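Local structure of protein NRD1 (Saccharomyces cerevisiae, 3CLJ) at residues Ile64-Gly69 / Asp125-Ser130; Asp107-Ser112 / Glu118-Leu123; Ala71-Thr76 / Ser130-Lys135; Leu45-Ser50 / Gln102-Asp107. The protein binds the phosphorylated C-terminal domain of RNA polymerase II and belongs to the Nrd1-Nab3-Sen1 transcription termination complex. All coordinates share one frame; numbering follows the deposited sequence. Where two conformers were deposited one is given.

Contact 1 of 4, residues Ile64-Gly69 / Asp125-Ser130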
loop_
_atom_site.group_PDB
_atom_site.type_symbol
_atom_site.label_atom_id
_atom_site.label_comp_id
_atom_site.label_asym_id
_atom_site.label_seq_id
_atom_site.Cartn_x
_atom_site.Cartn_y
_atom_site.Cartn_z
ATOM N N ILE A 64 -3.981 1.509 1.837
ATOM C CA ILE A 64 -3.154 1.487 3.037
ATOM C C ILE A 64 -1.671 1.729 2.671
ATOM O O ILE A 64 -0.971 2.533 3.307
ATOM C CB ILE A 64 -3.289 0.136 3.811
ATOM C CG1 ILE A 64 -4.626 0.033 4.561
ATOM C CG2 ILE A 64 -2.173 -0.004 4.885
ATOM C CD1 ILE A 64 -5.006 -1.474 4.988
ATOM N N ILE A 65 -1.197 1.031 1.638
ATOM C CA ILE A 65 0.138 1.257 1.060
ATOM C C ILE A 65 0.369 2.666 0.470
ATOM O O ILE A 65 1.477 3.243 0.605
ATOM C CB ILE A 65 0.478 0.105 0.021
ATOM C CG1 ILE A 65 0.642 -1.216 0.766
ATOM C CG2 ILE A 65 1.702 0.480 -0.884
ATOM C CD1 ILE A 65 0.483 -2.467 -0.136
ATOM N N ASP A 66 -0.639 3.215 -0.218
ATOM C CA ASP A 66 -0.603 4.583 -0.670
ATOM C C ASP A 66 -0.378 5.553 0.460
ATOM O O ASP A 66 0.404 6.466 0.347
ATOM C CB ASP A 66 -1.942 4.971 -1.380
ATOM C CG ASP A 66 -1.961 6.400 -1.827
ATOM O OD1 ASP A 66 -1.110 6.798 -2.651
ATOM O OD2 ASP A 66 -2.813 7.186 -1.360
ATOM N N SER A 67 -1.143 5.388 1.518
ATOM C CA SER A 67 -1.113 6.335 2.620
ATOM C C SER A 67 0.242 6.305 3.371
ATOM O O SER A 67 0.862 7.338 3.584
ATOM C CB SER A 67 -2.253 6.017 3.595
ATOM O OG SER A 67 -2.327 7.027 4.588
ATOM N N ILE A 68 0.673 5.113 3.755
ATOM C CA ILE A 68 1.903 4.943 4.460
ATOM C C ILE A 68 3.081 5.213 3.491
ATOM O O ILE A 68 4.022 5.958 3.821
ATOM C CB ILE A 68 1.951 3.531 5.125
ATOM C CG1 ILE A 68 1.016 3.512 6.347
ATOM C CG2 ILE A 68 3.436 3.142 5.522
ATOM C CD1 ILE A 68 0.848 2.064 6.986
ATOM N N GLY A 69 2.996 4.669 2.280
ATOM C CA GLY A 69 4.027 4.928 1.314
ATOM C C GLY A 69 4.301 6.370 0.997
ATOM O O GLY A 69 5.488 6.765 0.924
ATOM N N ASP A 125 -1.871 6.629 -11.163
ATOM C CA ASP A 125 -1.600 7.971 -11.702
ATOM C C ASP A 125 -1.053 8.928 -10.649
ATOM O O ASP A 125 -0.115 9.697 -10.897
ATOM C CB ASP A 125 -2.850 8.537 -12.382
ATOM C CG ASP A 125 -3.136 7.851 -13.719
ATOM O OD1 ASP A 125 -2.223 7.151 -14.228
ATOM O OD2 ASP A 125 -4.262 8.009 -14.271
ATOM N N ILE A 126 -1.631 8.861 -9.458
ATOM C CA ILE A 126 -1.112 9.566 -8.275
ATOM C C ILE A 126 0.299 9.071 -7.910
ATOM O O ILE A 126 1.187 9.889 -7.674
ATOM C CB ILE A 126 -2.131 9.418 -7.100
ATOM C CG1 ILE A 126 -3.359 10.323 -7.345
ATOM C CG2 ILE A 126 -1.503 9.652 -5.716
ATOM C CD1 ILE A 126 -4.568 9.660 -6.768
ATOM N N TRP A 127 0.543 7.763 -7.912
ATOM C CA TRP A 127 1.913 7.269 -7.652
ATOM C C TRP A 127 2.921 7.824 -8.660
ATOM O O TRP A 127 4.031 8.244 -8.308
ATOM C CB TRP A 127 1.907 5.730 -7.655
ATOM C CG TRP A 127 1.160 5.199 -6.445
ATOM C CD1 TRP A 127 0.605 5.976 -5.416
ATOM C CD2 TRP A 127 0.877 3.837 -6.099
ATOM N NE1 TRP A 127 0.040 5.183 -4.474
ATOM C CE2 TRP A 127 0.196 3.861 -4.838
ATOM C CE3 TRP A 127 1.174 2.597 -6.683
ATOM C CZ2 TRP A 127 -0.180 2.712 -4.173
ATOM C CZ3 TRP A 127 0.765 1.455 -6.030
ATOM C CH2 TRP A 127 0.090 1.513 -4.786
ATOM N N ASP A 128 2.524 7.794 -9.929
ATOM C CA ASP A 128 3.310 8.343 -11.035
ATOM C C ASP A 128 3.591 9.832 -10.792
ATOM O O ASP A 128 4.732 10.281 -10.842
ATOM C CB ASP A 128 2.527 8.141 -12.352
ATOM C CG ASP A 128 3.304 8.569 -13.585
ATOM O OD1 ASP A 128 4.224 7.829 -14.032
ATOM O OD2 ASP A 128 2.993 9.636 -14.118
ATOM N N ARG A 129 2.562 10.613 -10.514
ATOM C CA ARG A 129 2.829 12.050 -10.308
ATOM C C ARG A 129 3.683 12.369 -9.058
ATOM O O ARG A 129 4.466 13.304 -9.087
ATOM C CB ARG A 129 1.566 12.893 -10.430
ATOM C CG ARG A 129 1.560 13.732 -11.715
ATOM C CD ARG A 129 0.622 13.224 -12.829
ATOM N NE ARG A 129 0.797 11.803 -13.180
ATOM C CZ ARG A 129 0.117 11.171 -14.143
ATOM N NH1 ARG A 129 -0.792 11.820 -14.884
ATOM N NH2 ARG A 129 0.355 9.890 -14.381
ATOM N N SER A 130 3.609 11.506 -8.030
ATOM C CA SER A 130 4.368 11.634 -6.754
ATOM C C SER A 130 5.818 11.195 -6.758
ATOM O O SER A 130 6.605 11.650 -5.903
ATOM C CB SER A 130 3.682 10.815 -5.647
ATOM O OG SER A 130 2.387 11.352 -5.414
#
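Trp127 and Asp66 make a buried indole-carboxylate contact between helix 114-130 and helix 58-77, inside the all-helical fold of the CTD-interacting domain. The two helices run nearly the same way, at 17° between the axes of the short segments. Those axes stay 11.8 Å apart, so side chains from both helices span the space: the long indole of Trp127 is met by Asp66. The CG of Trp127 lies anti to the carbonyl carbon (chi1 -69°), and the ring extends to helix 58-77. Its NE1 donates to Asp66 OD1 at 2.7 Å, with an N-H...O angle of 151°. The oxygen lies at the ring edge, almost in the indole plane, while the N-H reaches it from the anti side of the carboxylate. Asp66 OD1 has a second partner in Arg70 NE, a salt bridge from the next turn of its own helix. The shared oxygen joins the buried N-H to a charged pair, and this probably favours a charged Asp66. The benzo end of the indole is apolar in its contacts. Trp127 CH2 meets Ile65 CG2 at 4.3 Å. Ile101 and Leu105 of helix 90-111 also touch the indole, and Phe133 packs edge-to-face with it. The ring therefore sits among three parts of the bundle besides its own helix. Near the carboxylate, Ile126 adds a methyl group: its CG2 lies 4.2 Å from Asp66 OD1.

Contact 2 of 4, residues Asp107-Ser112 / Glu118-Leu123; sequences DAIAKS and EKIRML
Ile120 of helix 114-130 carries the apolar part of this contact, packing against the last turn of helix 90-111. Its two branches do different work. CG2 lies against Ile109, 3.8 Å from Ile109 CG1, and the two isoleucine side chains cross obliquely. With CG1 of Ile120 anti to the carbonyl carbon (chi1 -62°), CD1 reaches further and meets Ala108 CB at 3.9 Å. The same CD1 lies 3.6 Å from Ser112 OG. Phe146 and Ala147 of helix 144-149 touch Ile109 as well. No polar bond joins the two segments; those of 107-112 are made within it or to Lys58 and Lys117. Ser112 OG donates to Ala108 O at 2.6 Å, from above the carbonyl plane. An alanine in place of Ser112 would probably leave Ala108 O without this donor and loosen the fit around Ile120 CD1. One turn apart, Lys111 NZ and Asp107 OD1 form a salt bridge of 3.0 Å, met on the syn side of the carboxylate. Asp107 OD2 has a second lysine partner, Lys58 of helix 58-77. The backbone is held too: Ser112 N bonds to Ile109 O, and Lys117 NZ bonds to the carbonyl oxygens of Ile109 and Ser112 near the end of the helix. Helices 90-111 and 114-130 are joined by a very short link and run in roughly opposing senses: a helical hairpin of the CTD-interacting domain.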
loop_
_atom_site.group_PDB
_atom_site.type_symbol
_atom_site.label_atom_id
_atom_site.label_comp_id
_atom_site.label_asym_id
_atom_site.label_seq_id
_atom_site.Cartn_x
_atom_site.Cartn_y
_atom_site.Cartn_z
ATOM N N ASP A 107 -2.009 -8.739 -8.843
ATOM C CA ASP A 107 -3.009 -9.520 -8.140
ATOM C C ASP A 107 -4.245 -8.675 -7.770
ATOM O O ASP A 107 -5.360 -9.137 -7.922
ATOM C CB ASP A 107 -2.432 -10.157 -6.862
ATOM C CG ASP A 107 -3.298 -11.261 -6.329
ATOM O OD1 ASP A 107 -3.782 -12.087 -7.154
ATOM O OD2 ASP A 107 -3.444 -11.374 -5.089
ATOM N N ALA A 108 -4.045 -7.470 -7.249
ATOM C CA ALA A 108 -5.189 -6.623 -6.867
ATOM C C ALA A 108 -6.076 -6.371 -8.087
ATOM O O ALA A 108 -7.303 -6.469 -7.981
ATOM C CB ALA A 108 -4.711 -5.288 -6.229
ATOM N N ILE A 109 -5.439 -6.072 -9.249
ATOM C CA ILE A 109 -6.165 -5.780 -10.488
ATOM C C ILE A 109 -6.955 -7.009 -10.947
ATOM O O ILE A 109 -8.163 -6.911 -11.239
ATOM C CB ILE A 109 -5.254 -5.223 -11.575
ATOM C CG1 ILE A 109 -4.882 -3.774 -11.236
ATOM C CG2 ILE A 109 -5.933 -5.298 -12.952
ATOM C CD1 ILE A 109 -3.629 -3.243 -12.021
ATOM N N ALA A 110 -6.296 -8.169 -10.945
ATOM C CA ALA A 110 -6.882 -9.458 -11.385
ATOM C C ALA A 110 -8.095 -9.843 -10.497
ATOM O O ALA A 110 -9.024 -10.493 -10.924
ATOM C CB ALA A 110 -5.822 -10.557 -11.316
ATOM N N LYS A 111 -8.063 -9.459 -9.238
ATOM C CA LYS A 111 -9.133 -9.829 -8.345
ATOM C C LYS A 111 -10.227 -8.757 -8.174
ATOM O O LYS A 111 -11.233 -9.000 -7.528
ATOM C CB LYS A 111 -8.514 -10.235 -7.015
ATOM C CG LYS A 111 -7.683 -11.546 -7.115
ATOM C CD LYS A 111 -6.965 -11.828 -5.783
ATOM C CE LYS A 111 -6.703 -13.318 -5.580
ATOM N NZ LYS A 111 -6.073 -13.941 -6.770
ATOM N N SER A 112 -10.018 -7.582 -8.779
ATOM C CA SER A 112 -10.922 -6.430 -8.641
ATOM C C SER A 112 -12.019 -6.379 -9.737
ATOM O O SER A 112 -11.831 -6.837 -10.877
ATOM C CB SER A 112 -10.138 -5.110 -8.635
ATOM O OG SER A 112 -9.381 -4.961 -7.458
ATOM N N GLU A 118 -10.591 0.524 -11.850
ATOM C CA GLU A 118 -10.463 1.923 -12.298
ATOM C C GLU A 118 -9.910 2.846 -11.241
ATOM O O GLU A 118 -9.203 3.794 -11.545
ATOM C CB GLU A 118 -11.614 2.463 -13.188
ATOM C CG GLU A 118 -11.647 1.794 -14.638
ATOM C CD GLU A 118 -10.381 2.001 -15.571
ATOM O OE1 GLU A 118 -10.293 3.101 -16.177
ATOM O OE2 GLU A 118 -9.525 1.058 -15.750
ATOM N N LYS A 119 -10.233 2.525 -9.979
ATOM C CA LYS A 119 -9.688 3.196 -8.809
ATOM C C LYS A 119 -8.205 2.843 -8.626
ATOM O O LYS A 119 -7.410 3.700 -8.195
ATOM C CB LYS A 119 -10.515 2.841 -7.542
ATOM C CG LYS A 119 -11.876 3.577 -7.532
ATOM C CD LYS A 119 -12.911 2.933 -6.590
ATOM C CE LYS A 119 -14.313 3.710 -6.591
ATOM N NZ LYS A 119 -15.437 2.790 -6.117
ATOM N N ILE A 120 -7.831 1.600 -8.919
ATOM C CA ILE A 120 -6.385 1.268 -8.917
ATOM C C ILE A 120 -5.623 2.081 -9.994
ATOM O O ILE A 120 -4.597 2.688 -9.714
ATOM C CB ILE A 120 -6.126 -0.262 -9.077
ATOM C CG1 ILE A 120 -6.733 -1.044 -7.890
ATOM C CG2 ILE A 120 -4.564 -0.547 -9.346
ATOM C CD1 ILE A 120 -6.825 -2.536 -8.068
ATOM N N ARG A 121 -6.152 2.123 -11.211
ATOM C CA ARG A 121 -5.597 2.976 -12.278
ATOM C C ARG A 121 -5.351 4.427 -11.822
ATOM O O ARG A 121 -4.256 4.951 -12.038
ATOM C CB ARG A 121 -6.500 2.861 -13.507
ATOM C CG ARG A 121 -5.814 3.032 -14.869
ATOM C CD ARG A 121 -5.464 4.488 -15.215
ATOM N NE ARG A 121 -5.792 4.850 -16.592
ATOM C CZ ARG A 121 -5.836 4.019 -17.633
ATOM N NH1 ARG A 121 -5.552 2.740 -17.505
ATOM N NH2 ARG A 121 -6.183 4.474 -18.820
ATOM N N MET A 122 -6.323 5.065 -11.145
ATOM C CA MET A 122 -6.098 6.442 -10.656
ATOM C C MET A 122 -5.058 6.559 -9.610
ATOM O O MET A 122 -4.259 7.497 -9.586
ATOM C CB MET A 122 -7.363 7.111 -10.085
ATOM C CG MET A 122 -7.016 8.559 -9.522
ATOM S SD MET A 122 -6.560 9.816 -10.786
ATOM C CE MET A 122 -4.986 10.374 -10.154
ATOM N N LEU A 123 -5.036 5.583 -8.727
ATOM C CA LEU A 123 -3.991 5.486 -7.762
ATOM C C LEU A 123 -2.604 5.342 -8.405
ATOM O O LEU A 123 -1.619 5.982 -7.953
ATOM C CB LEU A 123 -4.334 4.290 -6.839
ATOM C CG LEU A 123 -3.771 4.184 -5.450
ATOM C CD1 LEU A 123 -4.190 5.369 -4.551
ATOM C CD2 LEU A 123 -4.060 2.767 -4.833
#

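Contact 3 of 4, residues Ala71-Thr76 / Ser130-Lys135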
loop_
_atom_site.group_PDB
_atom_site.type_symbol
_atom_site.label_atom_id
_atom_site.label_comp_id
_atom_site.label_asym_id
_atom_site.label_seq_id
_atom_site.Cartn_x
_atom_site.Cartn_y
_atom_site.Cartn_z
ATOM N N ALA A 71 3.298 8.960 2.856
ATOM C CA ALA A 71 3.714 9.616 4.128
ATOM C C ALA A 71 5.233 9.457 4.366
ATOM O O ALA A 71 5.930 10.415 4.690
ATOM C CB ALA A 71 2.910 9.121 5.334
ATOM N N TYR A 72 5.734 8.260 4.128
ATOM C CA TYR A 72 7.154 7.941 4.296
ATOM C C TYR A 72 7.978 8.660 3.256
ATOM O O TYR A 72 9.054 9.154 3.566
ATOM C CB TYR A 72 7.346 6.421 4.190
ATOM C CG TYR A 72 7.190 5.681 5.501
ATOM C CD1 TYR A 72 6.704 6.314 6.641
ATOM C CD2 TYR A 72 7.475 4.321 5.586
ATOM C CE1 TYR A 72 6.561 5.614 7.867
ATOM C CE2 TYR A 72 7.345 3.615 6.828
ATOM C CZ TYR A 72 6.902 4.259 7.965
ATOM O OH TYR A 72 6.814 3.574 9.203
ATOM N N LEU A 73 7.463 8.687 2.021
ATOM C CA LEU A 73 8.054 9.428 0.884
ATOM C C LEU A 73 8.182 10.897 1.202
ATOM O O LEU A 73 9.167 11.537 0.806
ATOM C CB LEU A 73 7.259 9.232 -0.437
ATOM C CG LEU A 73 7.799 9.896 -1.719
ATOM C CD1 LEU A 73 9.229 9.421 -2.038
ATOM C CD2 LEU A 73 6.892 9.721 -2.928
ATOM N N ASP A 74 7.213 11.451 1.929
ATOM C CA ASP A 74 7.399 12.818 2.421
ATOM C C ASP A 74 8.480 12.993 3.483
ATOM O O ASP A 74 9.167 13.994 3.467
ATOM C CB ASP A 74 6.094 13.428 2.910
ATOM C CG ASP A 74 5.246 13.924 1.778
ATOM O OD1 ASP A 74 5.815 14.232 0.674
ATOM O OD2 ASP A 74 4.009 13.988 1.999
ATOM N N GLU A 75 8.603 12.043 4.410
ATOM C CA GLU A 75 9.642 12.079 5.438
ATOM C C GLU A 75 11.061 12.007 4.844
ATOM O O GLU A 75 11.980 12.687 5.296
ATOM C CB GLU A 75 9.451 10.938 6.423
ATOM C CG GLU A 75 8.348 11.140 7.391
ATOM C CD GLU A 75 8.568 12.324 8.306
ATOM O OE1 GLU A 75 9.694 12.479 8.839
ATOM O OE2 GLU A 75 7.603 13.102 8.491
ATOM N N THR A 76 11.200 11.144 3.844
ATOM C CA THR A 76 12.345 11.039 2.961
ATOM C C THR A 76 12.758 12.386 2.340
ATOM O O THR A 76 13.954 12.721 2.318
ATOM C CB THR A 76 12.029 9.965 1.900
ATOM O OG1 THR A 76 12.583 8.727 2.340
ATOM C CG2 THR A 76 12.564 10.317 0.503
ATOM N N SER A 130 3.609 11.506 -8.030
ATOM C CA SER A 130 4.368 11.634 -6.754
ATOM C C SER A 130 5.818 11.195 -6.758
ATOM O O SER A 130 6.605 11.650 -5.903
ATOM C CB SER A 130 3.682 10.815 -5.647
ATOM O OG SER A 130 2.387 11.352 -5.414
ATOM N N GLY A 131 6.170 10.280 -7.671
ATOM C CA GLY A 131 7.470 9.654 -7.615
ATOM C C GLY A 131 7.484 8.449 -6.680
ATOM O O GLY A 131 8.555 7.938 -6.380
ATOM N N LEU A 132 6.324 7.981 -6.223
ATOM C CA LEU A 132 6.272 6.748 -5.429
ATOM C C LEU A 132 6.443 5.533 -6.397
ATOM O O LEU A 132 5.654 5.360 -7.346
ATOM C CB LEU A 132 4.980 6.614 -4.570
ATOM C CG LEU A 132 5.000 5.466 -3.520
ATOM C CD1 LEU A 132 6.117 5.701 -2.444
ATOM C CD2 LEU A 132 3.633 5.260 -2.898
ATOM N N PHE A 133 7.496 4.767 -6.168
ATOM C CA PHE A 133 7.832 3.596 -6.989
ATOM C C PHE A 133 8.348 4.001 -8.385
ATOM O O PHE A 133 8.083 3.320 -9.380
ATOM C CB PHE A 133 6.675 2.559 -7.057
ATOM C CG PHE A 133 6.010 2.274 -5.715
ATOM C CD1 PHE A 133 4.639 2.359 -5.559
ATOM C CD2 PHE A 133 6.781 1.978 -4.588
ATOM C CE1 PHE A 133 4.018 2.066 -4.300
ATOM C CE2 PHE A 133 6.172 1.717 -3.352
ATOM C CZ PHE A 133 4.810 1.761 -3.209
ATOM N N GLN A 134 9.105 5.088 -8.447
ATOM C CA GLN A 134 9.615 5.594 -9.712
ATOM C C GLN A 134 10.621 4.662 -10.420
ATOM O O GLN A 134 10.839 4.783 -11.630
ATOM C CB GLN A 134 10.156 7.032 -9.557
ATOM C CG GLN A 134 11.318 7.272 -8.571
ATOM C CD GLN A 134 12.701 6.788 -9.007
ATOM O OE1 GLN A 134 13.128 6.927 -10.174
ATOM N NE2 GLN A 134 13.440 6.246 -8.038
ATOM N N LYS A 135 11.241 3.745 -9.667
ATOM C CA LYS A 135 12.242 2.850 -10.222
ATOM C C LYS A 135 11.547 1.727 -11.024
ATOM O O LYS A 135 12.167 1.084 -11.881
ATOM C CB LYS A 135 13.037 2.138 -9.115
ATOM C CG LYS A 135 14.098 2.942 -8.419
ATOM C CD LYS A 135 14.833 2.032 -7.440
ATOM C CE LYS A 135 15.884 2.808 -6.647
ATOM N NZ LYS A 135 17.010 1.908 -6.228
#
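A type II beta turn, Gly131 to Gln134, follows helix 114-130, and this contact sets Leu73 of helix 58-77 against the start of it. One methyl group makes the closest approaches. Leu73 CD2 lies 3.6 Å from Ser130 O and 3.8 Å from Leu132 N. The same methyl lies 4.0 Å from Leu132 CB, with Leu132 CD1 close behind. With CG anti to the backbone N (chi1 -177°), the Leu73 side chain is carried across to the loop. Much of what it meets is backbone. Gly131 is where the chain leaves the helix. Its phi is positive (85°), and a CB there would press on the carbonyl oxygen of Ser130. Ser130 O accepts a hydrogen bond from Arg77 NH2, further along helix 58-77. The hydroxyl of Ser130 turns back into its own helix and bonds to Ile126 O. Leu132 serves two sides at once. Its CB and CD1 face Leu73, while its CG lies over the centre of the Phe133 ring, 3.5 Å above the plane. Phe133 in turn reaches Leu97 and Ile101 of helix 90-111. The contact shows a helix ended by a glycine of positive phi, with a type II turn packed onto a neighbouring helix of the CTD-interacting domain.

Contact 4 of 4, residues Leu45-Ser50 / Gln102-Asp107; sequences LIIDYS and QELLSD
Leu104 CD2 lies 3.9 Å from Ile47 O, so the flat group touched across this contact is a peptide carbonyl rather than a ring. A second carbonyl, that of Gln102, is bonded on both faces. Ser106 N reaches Gln102 O from one face and Ser106 OG from the other, at 2.9 Å for OG. Leu104 carries the contact. With CG anti to the carbonyl carbon (chi1 -61°), both its methyls reach Ser50 CB. CD1 lies 3.9 Å from Ser50 OG, and CD2 lies 4.4 Å from Ile47 CG2. This joins helix 39-52 to helix 90-111 in the core of the CTD-interacting domain, with Ile65 of helix 58-77 also touching Leu104. An alanine in place of Leu104 would probably open a gap beside Ser50 and Ile47 and lose the contact with Ile65. Polar atoms are linked through water 1. It donates to Leu104 O at 2.7 Å and is hydrogen-bonded to Ser50 OG at 3.0 Å. Ser50 OG also bonds to Ser61 OG of helix 58-77. Nearby, Arg51 forms salt bridges to both Asp48 and Glu103, one acid from each helix.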
loop_
_atom_site.group_PDB
_atom_site.type_symbol
_atom_site.label_atom_id
_atom_site.label_comp_id
_atom_site.label_asym_id
_atom_site.label_seq_id
_atom_site.Cartn_x
_atom_site.Cartn_y
_atom_site.Cartn_z
ATOM N N LEU A 45 3.755 -6.605 7.365
ATOM C CA LEU A 45 2.338 -6.807 7.623
ATOM C C LEU A 45 1.377 -6.235 6.582
ATOM O O LEU A 45 0.424 -6.920 6.191
ATOM C CB LEU A 45 1.936 -6.438 9.056
ATOM C CG LEU A 45 0.485 -6.768 9.480
ATOM C CD1 LEU A 45 0.133 -8.296 9.331
ATOM C CD2 LEU A 45 0.184 -6.295 10.952
ATOM N N ILE A 46 1.621 -5.001 6.115
ATOM C CA ILE A 46 0.719 -4.375 5.163
ATOM C C ILE A 46 0.869 -5.003 3.776
ATOM O O ILE A 46 -0.084 -5.055 3.028
ATOM C CB ILE A 46 0.781 -2.789 5.183
ATOM C CG1 ILE A 46 2.038 -2.217 4.488
ATOM C CG2 ILE A 46 0.533 -2.255 6.643
ATOM C CD1 ILE A 46 2.092 -0.665 4.389
ATOM N N ILE A 47 2.074 -5.434 3.449
ATOM C CA ILE A 47 2.351 -6.250 2.235
ATOM C C ILE A 47 1.538 -7.543 2.261
ATOM O O ILE A 47 0.861 -7.904 1.286
ATOM C CB ILE A 47 3.865 -6.552 2.084
ATOM C CG1 ILE A 47 4.621 -5.245 1.708
ATOM C CG2 ILE A 47 4.104 -7.597 0.990
ATOM C CD1 ILE A 47 6.143 -5.352 1.722
ATOM N N ASP A 48 1.591 -8.221 3.403
ATOM C CA ASP A 48 0.926 -9.495 3.583
ATOM C C ASP A 48 -0.596 -9.329 3.649
ATOM O O ASP A 48 -1.349 -10.201 3.199
ATOM C CB ASP A 48 1.501 -10.187 4.831
ATOM C CG ASP A 48 2.936 -10.713 4.602
ATOM O OD1 ASP A 48 3.348 -10.866 3.431
ATOM O OD2 ASP A 48 3.653 -11.072 5.581
ATOM N N TYR A 49 -1.046 -8.225 4.230
ATOM C CA TYR A 49 -2.459 -7.930 4.230
ATOM C C TYR A 49 -2.962 -7.827 2.759
ATOM O O TYR A 49 -3.990 -8.394 2.402
ATOM C CB TYR A 49 -2.747 -6.605 4.981
ATOM C CG TYR A 49 -4.197 -6.284 4.868
ATOM C CD1 TYR A 49 -5.151 -7.056 5.572
ATOM C CD2 TYR A 49 -4.647 -5.281 3.994
ATOM C CE1 TYR A 49 -6.530 -6.781 5.439
ATOM C CE2 TYR A 49 -5.980 -4.981 3.879
ATOM C CZ TYR A 49 -6.929 -5.774 4.559
ATOM O OH TYR A 49 -8.276 -5.522 4.395
ATOM N N SER A 50 -2.234 -7.095 1.937
ATOM C CA SER A 50 -2.505 -7.038 0.483
ATOM C C SER A 50 -2.569 -8.410 -0.208
ATOM O O SER A 50 -3.419 -8.673 -1.072
ATOM C CB SER A 50 -1.442 -6.157 -0.219
ATOM O OG SER A 50 -1.892 -5.753 -1.509
ATOM N N GLN A 102 4.705 -4.562 -7.952
ATOM C CA GLN A 102 4.152 -5.137 -9.157
ATOM C C GLN A 102 3.366 -6.426 -8.900
ATOM O O GLN A 102 2.289 -6.613 -9.499
ATOM C CB GLN A 102 5.269 -5.395 -10.126
ATOM C CG GLN A 102 5.856 -4.096 -10.589
ATOM C CD GLN A 102 7.064 -4.301 -11.458
ATOM O OE1 GLN A 102 8.182 -4.006 -11.048
ATOM N NE2 GLN A 102 6.853 -4.870 -12.638
ATOM N N GLU A 103 3.895 -7.296 -8.021
ATOM C CA GLU A 103 3.169 -8.493 -7.540
ATOM C C GLU A 103 1.800 -8.106 -6.952
ATOM O O GLU A 103 0.736 -8.690 -7.281
ATOM C CB GLU A 103 3.987 -9.238 -6.468
ATOM C CG GLU A 103 3.225 -10.330 -5.716
ATOM C CD GLU A 103 3.840 -10.678 -4.365
ATOM O OE1 GLU A 103 5.075 -10.427 -4.166
ATOM O OE2 GLU A 103 3.067 -11.204 -3.518
ATOM N N LEU A 104 1.844 -7.122 -6.055
ATOM C CA LEU A 104 0.642 -6.743 -5.350
ATOM C C LEU A 104 -0.356 -6.092 -6.297
ATOM O O LEU A 104 -1.539 -6.328 -6.164
ATOM C CB LEU A 104 0.955 -5.770 -4.183
ATOM C CG LEU A 104 1.874 -6.282 -3.083
ATOM C CD1 LEU A 104 1.935 -5.180 -1.968
ATOM C CD2 LEU A 104 1.479 -7.660 -2.525
ATOM N N LEU A 105 0.106 -5.198 -7.163
ATOM C CA LEU A 105 -0.797 -4.582 -8.166
ATOM C C LEU A 105 -1.429 -5.561 -9.135
ATOM O O LEU A 105 -2.631 -5.482 -9.378
ATOM C CB LEU A 105 -0.032 -3.540 -9.015
ATOM C CG LEU A 105 0.238 -2.225 -8.261
ATOM C CD1 LEU A 105 1.464 -1.454 -8.918
ATOM C CD2 LEU A 105 -1.044 -1.354 -8.159
ATOM N N SER A 106 -0.620 -6.458 -9.732
ATOM C CA SER A 106 -1.150 -7.418 -10.690
ATOM C C SER A 106 -2.250 -8.245 -10.058
ATOM O O SER A 106 -3.291 -8.440 -10.676
ATOM C CB SER A 106 -0.041 -8.322 -11.285
ATOM O OG SER A 106 0.927 -7.439 -11.866
ATOM N N ASP A 107 -2.009 -8.739 -8.843
ATOM C CA ASP A 107 -3.009 -9.520 -8.140
ATOM C C ASP A 107 -4.245 -8.675 -7.770
ATOM O O ASP A 107 -5.360 -9.137 -7.922
ATOM C CB ASP A 107 -2.432 -10.157 -6.862
ATOM C CG ASP A 107 -3.298 -11.261 -6.329
ATOM O OD1 ASP A 107 -3.782 -12.087 -7.154
ATOM O OD2 ASP A 107 -3.444 -11.374 -5.089
HETATM O O HOH W 1 -2.399 -7.575 -3.873
#

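Helix 58-77 serves contacts 1 and 3, whose centres are 7 Å apart. They share Ser130, and Trp127 CE3 touches Phe133 CD1 at 3.7 Å. Contact 4 lies across the chain's centre from both. It still meets contact 1, where Ile65 CD1 packs on Leu104 CD1 at 3.6 Å. Contact 2 shares Asp107 with contact 4, and Ile120 CG2 lies 3.8 Å from Leu105 CD2. Contact 2 also reaches contact 1, through Leu123 CD1 and Asp66 CG at 3.7 Å. Contacts 2 and 3 are the most distant pair, about 20 Å between centres. Together the four join helices 39-52, 58-77, 90-111 and 114-130 into one core of the CTD-interacting domain.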